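Local coordinates for importin subunit beta-1 (Saccharomyces cerevisiae, PDB 5OWU), which carries proteins into the nucleus as the importin beta subunit, acting together with importin alpha, which binds the classical nuclear localization signal of the cargo, at residues W433-I438 with S474-N479. Numbering follows the deposited sequence.
Sequences WCIGRI and SWTIIN
Gly-436 meets Thr-476 with CA atoms 3.9 Å apart where two helices run nearly parallel, their axes 8.3 Å apart and 10° askew. A CB on Gly-436 would collide with Thr-476; its absence permits this close approach. Thr-476 OG1 rests 3.1 Å from Gly-436 CA and hydrogen-bonds with Ala-432 O on the facing helix and Asn-472 O on its own, while its CG2 meets Ile-435 CG2. In one of two modelled conformers, to which its contacts here belong, the Trp-475 indole, CG turned opposite the backbone N (chi1 175°), puts CZ3 at its edge 3.2 Å from Trp-433 O. The two indoles point the same way, near parallel (7°) but slid apart, CD1 of Trp-433 lying 3.6 Å from CZ3 of Trp-475. Asn-479 ND2 lies 3.3 Å above one face of that Trp-475 ring, near the rim, and donates to Gly-436 O (2.9 Å) from above the carbonyl plane. Gly-436 O would probably lose this cross-helix donor with an alanine at Asn-479. Helix 425-442 of HEAT 10 thus packs on helix 467-484 of HEAT 11, as successive repeats stack in a HEAT solenoid; helix 402-418 touches Ile-435, and helix 452-463 contacts both Ile-435 and Thr-476.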
loop_
_atom_site.group_PDB
_atom_site.type_symbol
_atom_site.label_atom_id
_atom_site.label_comp_id
_atom_site.label_asym_id
_atom_site.label_seq_id
_atom_site.Cartn_x
_atom_site.Cartn_y
_atom_site.Cartn_z
ATOM N N TRP A 433 -21.784 3.410 -12.148
ATOM C CA TRP A 433 -20.528 2.676 -12.006
ATOM C C TRP A 433 -20.354 1.649 -13.124
ATOM O O TRP A 433 -19.274 1.531 -13.714
ATOM C CB TRP A 433 -20.484 1.998 -10.639
ATOM C CG TRP A 433 -19.344 1.045 -10.444
ATOM C CD1 TRP A 433 -18.067 1.356 -10.066
ATOM C CD2 TRP A 433 -19.377 -0.382 -10.605
ATOM N NE1 TRP A 433 -17.308 0.216 -9.980
ATOM C CE2 TRP A 433 -18.086 -0.865 -10.302
ATOM C CE3 TRP A 433 -20.371 -1.295 -10.971
ATOM C CZ2 TRP A 433 -17.763 -2.218 -10.354
ATOM C CZ3 TRP A 433 -20.049 -2.640 -11.022
ATOM C CH2 TRP A 433 -18.757 -3.090 -10.717
ATOM N N CYS A 434 -21.410 0.897 -13.428
ATOM C CA CYS A 434 -21.325 -0.142 -14.447
ATOM C C CYS A 434 -20.967 0.447 -15.801
ATOM O O CYS A 434 -20.182 -0.140 -16.561
ATOM C CB CYS A 434 -22.656 -0.893 -14.521
ATOM S SG CYS A 434 -22.659 -2.248 -15.678
ATOM N N ILE A 435 -21.525 1.614 -16.119
ATOM C CA ILE A 435 -21.181 2.273 -17.373
ATOM C C ILE A 435 -19.713 2.656 -17.364
ATOM O O ILE A 435 -19.016 2.525 -18.380
ATOM C CB ILE A 435 -22.101 3.488 -17.607
ATOM C CG1 ILE A 435 -23.548 2.999 -17.785
ATOM C CG2 ILE A 435 -21.664 4.280 -18.828
ATOM C CD1 ILE A 435 -24.579 4.090 -17.783
ATOM N N GLY A 436 -19.214 3.119 -16.211
ATOM C CA GLY A 436 -17.788 3.388 -16.096
ATOM C C GLY A 436 -16.924 2.154 -16.306
ATOM O O GLY A 436 -15.845 2.242 -16.886
ATOM N N ARG A 437 -17.372 0.995 -15.807
ATOM C CA ARG A 437 -16.634 -0.256 -16.005
ATOM C C ARG A 437 -16.595 -0.654 -17.482
ATOM O O ARG A 437 -15.543 -1.061 -18.009
ATOM C CB ARG A 437 -17.285 -1.365 -15.170
ATOM C CG ARG A 437 -17.202 -1.125 -13.664
ATOM C CD ARG A 437 -15.836 -1.530 -13.125
ATOM N NE ARG A 437 -15.649 -2.968 -13.297
ATOM C CZ ARG A 437 -14.538 -3.633 -12.999
ATOM N NH1 ARG A 437 -13.483 -2.998 -12.501
ATOM N NH2 ARG A 437 -14.486 -4.942 -13.210
ATOM N N ILE A 438 -17.743 -0.549 -18.156
ATOM C CA ILE A 438 -17.792 -0.813 -19.589
ATOM C C ILE A 438 -16.827 0.112 -20.310
ATOM O O ILE A 438 -16.020 -0.318 -21.143
ATOM C CB ILE A 438 -19.232 -0.652 -20.113
ATOM C CG1 ILE A 438 -20.145 -1.686 -19.452
ATOM C CG2 ILE A 438 -19.276 -0.808 -21.625
ATOM C CD1 ILE A 438 -21.606 -1.508 -19.743
ATOM N N SER A 474 -18.942 11.237 -12.888
ATOM C CA SER A 474 -17.649 11.877 -13.123
ATOM C C SER A 474 -16.557 10.834 -13.339
ATOM O O SER A 474 -15.729 10.967 -14.252
ATOM C CB SER A 474 -17.288 12.806 -11.955
ATOM O OG SER A 474 -17.973 14.044 -12.070
ATOM N N TRP A 475 -16.521 9.800 -12.488
ATOM C CA TRP A 475 -15.560 8.704 -12.660
ATOM C C TRP A 475 -15.714 8.057 -14.030
ATOM O O TRP A 475 -14.725 7.734 -14.710
ATOM C CB TRP A 475 -15.768 7.666 -11.547
ATOM C CG TRP A 475 -14.931 6.400 -11.632
ATOM C CD1 TRP A 475 -13.613 6.265 -11.300
ATOM C CD2 TRP A 475 -15.376 5.090 -12.038
ATOM N NE1 TRP A 475 -13.203 4.964 -11.489
ATOM C CE2 TRP A 475 -14.265 4.223 -11.937
ATOM C CE3 TRP A 475 -16.600 4.572 -12.475
ATOM C CZ2 TRP A 475 -14.340 2.864 -12.262
ATOM C CZ3 TRP A 475 -16.675 3.212 -12.806
ATOM C CH2 TRP A 475 -15.549 2.381 -12.695
ATOM N N THR A 476 -16.965 7.856 -14.451
ATOM C CA THR A 476 -17.248 7.242 -15.741
ATOM C C THR A 476 -16.771 8.122 -16.886
ATOM O O THR A 476 -16.230 7.623 -17.877
ATOM C CB THR A 476 -18.748 6.965 -15.846
ATOM O OG1 THR A 476 -19.084 5.901 -14.944
ATOM C CG2 THR A 476 -19.173 6.593 -17.272
ATOM N N ILE A 477 -16.961 9.437 -16.765
ATOM C CA ILE A 477 -16.483 10.349 -17.801
ATOM C C ILE A 477 -14.965 10.286 -17.897
ATOM O O ILE A 477 -14.396 10.231 -18.997
ATOM C CB ILE A 477 -16.987 11.778 -17.526
ATOM C CG1 ILE A 477 -18.496 11.850 -17.784
ATOM C CG2 ILE A 477 -16.252 12.790 -18.389
ATOM C CD1 ILE A 477 -19.155 13.104 -17.258
ATOM N N ILE A 478 -14.285 10.271 -16.750
ATOM C CA ILE A 478 -12.835 10.100 -16.767
ATOM C C ILE A 478 -12.467 8.850 -17.564
ATOM O O ILE A 478 -11.629 8.897 -18.472
ATOM C CB ILE A 478 -12.285 10.053 -15.330
ATOM C CG1 ILE A 478 -12.362 11.448 -14.709
ATOM C CG2 ILE A 478 -10.833 9.549 -15.309
ATOM C CD1 ILE A 478 -12.124 11.467 -13.201
ATOM N N ASN A 479 -13.115 7.720 -17.261
ATOM C CA ASN A 479 -12.808 6.480 -17.984
ATOM C C ASN A 479 -13.038 6.630 -19.484
ATOM O O ASN A 479 -12.216 6.188 -20.299
ATOM C CB ASN A 479 -13.651 5.332 -17.443
ATOM C CG ASN A 479 -13.268 4.949 -16.044
ATOM O OD1 ASN A 479 -12.265 5.420 -15.523
ATOM N ND2 ASN A 479 -14.058 4.073 -15.427
#